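Local coordinates for putative diflavin flavoprotein A 3 (Synechocystis sp., PDB 6H0C) that probably carries electrons from NADH to oxygen, reducing it to water, and is represented here by its flavodiiron core without the flavin reductase domain, at residues Thr66-Arg70 / Leu71-Ser75; Gln112-Glu115 / Lys116-Asp120. All coordinates share one frame; numbering follows the deposited sequence.

Contact 1 (Thr66-Arg70 / Leu71-Ser75)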
loop_
_atom_site.group_PDB
_atom_site.type_symbol
_atom_site.label_atom_id
_atom_site.label_comp_id
_atom_site.label_asym_id
_atom_site.label_seq_id
_atom_site.Cartn_x
_atom_site.Cartn_y
_atom_site.Cartn_z
ATOM N N THR A 66 13.025 20.816 8.270
ATOM C CA THR A 66 12.052 21.829 7.881
ATOM C C THR A 66 10.976 22.050 8.939
ATOM O O THR A 66 10.643 23.184 9.283
ATOM C CB THR A 66 11.372 21.450 6.569
ATOM O OG1 THR A 66 12.340 21.478 5.519
ATOM C CG2 THR A 66 10.267 22.429 6.252
ATOM N N LEU A 67 10.434 20.954 9.449
ATOM C CA LEU A 67 9.364 21.020 10.434
ATOM C C LEU A 67 9.766 21.820 11.671
ATOM O O LEU A 67 9.022 22.686 12.124
ATOM C CB LEU A 67 8.940 19.608 10.840
ATOM C CG LEU A 67 7.735 19.519 11.774
ATOM C CD1 LEU A 67 6.534 20.241 11.155
ATOM C CD2 LEU A 67 7.403 18.055 12.095
ATOM N N ILE A 68 10.950 21.532 12.201
ATOM C CA ILE A 68 11.448 22.188 13.407
ATOM C C ILE A 68 11.511 23.713 13.281
ATOM O O ILE A 68 11.502 24.434 14.280
ATOM C CB ILE A 68 12.840 21.653 13.767
ATOM C CG1 ILE A 68 12.733 20.182 14.168
ATOM C CG2 ILE A 68 13.452 22.448 14.898
ATOM C CD1 ILE A 68 14.057 19.487 14.265
ATOM N N GLN A 69 11.556 24.207 12.051
ATOM C CA GLN A 69 11.608 25.640 11.838
ATOM C C GLN A 69 10.219 26.239 11.872
ATOM O O GLN A 69 10.062 27.449 11.995
ATOM C CB GLN A 69 12.301 25.950 10.517
ATOM C CG GLN A 69 13.741 25.449 10.485
ATOM C CD GLN A 69 14.477 25.837 9.221
ATOM O OE1 GLN A 69 14.102 26.790 8.537
ATOM N NE2 GLN A 69 15.534 25.095 8.902
ATOM N N ARG A 70 9.208 25.381 11.787
ATOM C CA ARG A 70 7.819 25.826 11.749
ATOM C C ARG A 70 7.051 25.498 13.026
ATOM O O ARG A 70 5.943 25.994 13.230
ATOM C CB ARG A 70 7.091 25.190 10.564
ATOM C CG ARG A 70 7.645 25.561 9.218
ATOM C CD ARG A 70 7.539 27.054 8.999
ATOM N NE ARG A 70 7.621 27.393 7.582
ATOM C CZ ARG A 70 6.567 27.654 6.819
ATOM N NH1 ARG A 70 6.734 27.949 5.541
ATOM N NH2 ARG A 70 5.348 27.626 7.336
ATOM N N LEU A 71 7.634 24.653 13.875
ATOM C CA LEU A 71 6.905 24.080 15.004
ATOM C C LEU A 71 7.828 23.586 16.107
ATOM O O LEU A 71 8.785 22.854 15.845
ATOM C CB LEU A 71 6.020 22.916 14.530
ATOM C CG LEU A 71 5.356 22.024 15.588
ATOM C CD1 LEU A 71 4.186 22.739 16.264
ATOM C CD2 LEU A 71 4.907 20.693 14.990
ATOM N N ASP A 72 7.530 23.980 17.342
ATOM C CA ASP A 72 8.177 23.388 18.505
ATOM C C ASP A 72 7.652 21.972 18.683
ATOM O O ASP A 72 6.502 21.780 19.079
ATOM C CB ASP A 72 7.909 24.220 19.760
ATOM C CG ASP A 72 8.673 23.722 20.974
ATOM O OD1 ASP A 72 8.994 22.517 21.058
ATOM O OD2 ASP A 72 8.957 24.553 21.858
ATOM N N LEU A 73 8.495 20.984 18.405
ATOM C CA LEU A 73 8.062 19.594 18.455
ATOM C C LEU A 73 7.611 19.194 19.853
ATOM O O LEU A 73 6.925 18.191 20.024
ATOM C CB LEU A 73 9.169 18.654 17.974
ATOM C CG LEU A 73 9.331 18.548 16.458
ATOM C CD1 LEU A 73 7.973 18.420 15.795
ATOM C CD2 LEU A 73 10.065 19.754 15.938
ATOM N N ASN A 74 7.985 19.980 20.854
ATOM C CA ASN A 74 7.533 19.710 22.211
ATOM C C ASN A 74 6.048 19.983 22.364
ATOM O O ASN A 74 5.438 19.541 23.330
ATOM C CB ASN A 74 8.318 20.542 23.222
ATOM C CG ASN A 74 9.756 20.109 23.327
ATOM O OD1 ASN A 74 10.066 19.105 23.965
ATOM N ND2 ASN A 74 10.648 20.857 22.690
ATOM N N SER A 75 5.472 20.709 21.408
ATOM C CA SER A 75 4.053 21.055 21.453
ATOM C C SER A 75 3.205 20.103 20.612
ATOM O O SER A 75 1.977 20.218 20.572
ATOM C CB SER A 75 3.838 22.489 20.977
ATOM O OG SER A 75 4.250 22.631 19.628
#
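With CG anti to the backbone N in both Leu67 and Leu71, the two side chains run side by side in the same direction, CD1 of Leu67 lying 4.2 Å from CD2 of Leu71. Leu73 starts out differently: its CG is anti to the carbonyl carbon (chi1 -79°), which turns the isobutyl group back toward the helix that the chain has just left. Its CD1 approaches Leu67 CD2 to 3.8 Å at a slant, while CD2 meets Ile68 CG1 almost at a right angle; that second pair is modelled closer than normal van der Waals contact, so its exact spacing is doubtful. This small apolar cluster sits where the chain passes from helix 60-70 into the loop before strand 78-80, in the beta-alpha-beta crossover from strand 49-52 within the beta-lactamase-like domain. Leu67 packs on Leu51 and Leu71 on Ile49, both of strand 49-52, whereas Ile68 and Leu73 reach Leu98 and Leu95 of helix 86-98. Beyond Leu71 the chain folds into an Asx turn. Asp72 OD1 accepts from Asn74 N at 2.7 Å on its anti side, 28° out of the carboxylate plane, and with its syn lone pair from Asn74 ND2 at 2.9 Å, OD1 lying close to the plane of the Asn74 amide. One carboxylate oxygen thus fixes both backbone and amide of Asn74.

Contact 2 (Gln112-Glu115 / Lys116-Asp120)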
loop_
_atom_site.group_PDB
_atom_site.type_symbol
_atom_site.label_atom_id
_atom_site.label_comp_id
_atom_site.label_asym_id
_atom_site.label_seq_id
_atom_site.Cartn_x
_atom_site.Cartn_y
_atom_site.Cartn_z
ATOM N N GLN A 112 0.046 -3.167 15.957
ATOM C CA GLN A 112 0.751 -4.443 16.058
ATOM C C GLN A 112 2.054 -4.418 15.265
ATOM O O GLN A 112 3.097 -4.868 15.745
ATOM C CB GLN A 112 -0.141 -5.580 15.569
ATOM C CG GLN A 112 -1.364 -5.794 16.426
ATOM C CD GLN A 112 -2.423 -6.621 15.739
ATOM O OE1 GLN A 112 -2.311 -6.940 14.557
ATOM N NE2 GLN A 112 -3.468 -6.967 16.478
ATOM N N ASN A 113 1.985 -3.878 14.050
ATOM C CA ASN A 113 3.156 -3.717 13.195
ATOM C C ASN A 113 4.229 -2.848 13.871
ATOM O O ASN A 113 5.394 -3.252 14.018
ATOM C CB ASN A 113 2.722 -3.111 11.853
ATOM C CG ASN A 113 3.807 -3.176 10.797
ATOM O OD1 ASN A 113 4.847 -3.812 10.993
ATOM N ND2 ASN A 113 3.564 -2.523 9.661
ATOM N N LEU A 114 3.806 -1.665 14.308
ATOM C CA LEU A 114 4.689 -0.675 14.915
ATOM C C LEU A 114 5.382 -1.198 16.174
ATOM O O LEU A 114 6.536 -0.865 16.442
ATOM C CB LEU A 114 3.887 0.584 15.240
ATOM C CG LEU A 114 4.626 1.906 15.419
ATOM C CD1 LEU A 114 5.453 2.226 14.196
ATOM C CD2 LEU A 114 3.623 3.015 15.697
ATOM N N GLU A 115 4.676 -2.018 16.945
ATOM C CA GLU A 115 5.250 -2.593 18.155
ATOM C C GLU A 115 6.424 -3.499 17.803
ATOM O O GLU A 115 7.458 -3.469 18.459
ATOM C CB GLU A 115 4.185 -3.354 18.955
ATOM C CG GLU A 115 3.138 -2.434 19.608
ATOM C CD GLU A 115 1.989 -3.184 20.278
ATOM O OE1 GLU A 115 0.971 -2.529 20.605
ATOM O OE2 GLU A 115 2.099 -4.417 20.476
ATOM N N LYS A 116 6.282 -4.290 16.750
ATOM C CA LYS A 116 7.410 -5.095 16.297
ATOM C C LYS A 116 8.496 -4.184 15.732
ATOM O O LYS A 116 9.639 -4.257 16.163
ATOM C CB LYS A 116 6.968 -6.135 15.262
ATOM C CG LYS A 116 6.007 -7.181 15.834
ATOM C CD LYS A 116 5.782 -8.349 14.881
ATOM C CE LYS A 116 5.095 -7.912 13.592
ATOM N NZ LYS A 116 3.655 -7.566 13.790
ATOM N N LEU A 117 8.127 -3.304 14.799
ATOM C CA LEU A 117 9.083 -2.408 14.137
ATOM C C LEU A 117 9.929 -1.571 15.093
ATOM O O LEU A 117 11.096 -1.314 14.822
ATOM C CB LEU A 117 8.353 -1.467 13.185
ATOM C CG LEU A 117 7.750 -2.109 11.941
ATOM C CD1 LEU A 117 7.070 -1.068 11.058
ATOM C CD2 LEU A 117 8.841 -2.829 11.180
ATOM N N LEU A 118 9.342 -1.135 16.200
ATOM C CA LEU A 118 10.060 -0.301 17.161
ATOM C C LEU A 118 10.452 -1.079 18.405
ATOM O O LEU A 118 10.808 -0.483 19.428
ATOM C CB LEU A 118 9.215 0.904 17.569
ATOM C CG LEU A 118 9.038 1.972 16.501
ATOM C CD1 LEU A 118 8.185 3.091 17.055
ATOM C CD2 LEU A 118 10.394 2.489 16.036
ATOM N N ALA A 119 10.368 -2.405 18.313
ATOM C CA ALA A 119 10.639 -3.293 19.444
ATOM C C ALA A 119 11.930 -2.932 20.181
ATOM O O ALA A 119 11.931 -2.763 21.405
ATOM C CB ALA A 119 10.698 -4.739 18.972
ATOM N N ASP A 120 13.019 -2.802 19.427
ATOM C CA ASP A 120 14.333 -2.555 20.010
ATOM C C ASP A 120 14.690 -1.078 20.043
ATOM O O ASP A 120 15.777 -0.711 20.480
ATOM C CB ASP A 120 15.416 -3.316 19.244
ATOM C CG ASP A 120 15.351 -4.808 19.473
ATOM O OD1 ASP A 120 14.761 -5.228 20.493
ATOM O OD2 ASP A 120 15.894 -5.558 18.632
#
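Asn113 and Leu117, one helical turn apart, share a nearly straight backbone bond: Leu117 N gives its hydrogen to Asn113 O at 2.8 Å (N-H...O angle 177°). This is the last turn of helix 108-117, which links strands 103-106 and 127-129 in a beta-alpha-beta unit of the beta-lactamase-like domain. The next bond, Leu118 N to Leu114 O, is equally short at 2.8 Å but more bent, at 149°, and Leu118 is the first residue to leave helical angles. Ala119 N then turns to Lys116 O, three residues back, at 2.9 Å. Among the side chains, Leu114 and Leu118 lie alongside each other, pointing the same way, with their CD1 methyls 4.0 Å apart; Leu114 also packs on Leu92 and Leu118 on Lys93, both of helix 86-98. On the flank, the amide of Asn113 leans across Leu117, whose CG and CD1 each stand 3.5 Å from OD1. Lys116 doubles back along its own helix: bends at chi3 (-64°) and at chi4 curl the chain over Gln112 O, where NZ forms a weak bond of 3.4 Å, joining the equally weak backbone bond from Lys116 N to that oxygen.

How the contacts relate
Contact 1 closes before contact 2 opens along the chain, and the two do not touch: their centres are 25 Å apart and their nearest atoms about 15 Å. Helix 86-98 bridges that gap. Leu95 and Leu98, near its end, meet contact 1, while Ala86, Ala89, Leu92 and Lys93 meet contact 2. Both contacts sit where a helix hands over to loop on its way to a strand of the seven-stranded sheet, 78-80 in one case and 127-129 in the other. Contact 1 is the more peripheral, 28 Å from the chain centre against 18 Å. In flavodiiron proteins this domain carries the diiron site; contacts 1 and 2 are plain packing at helix ends.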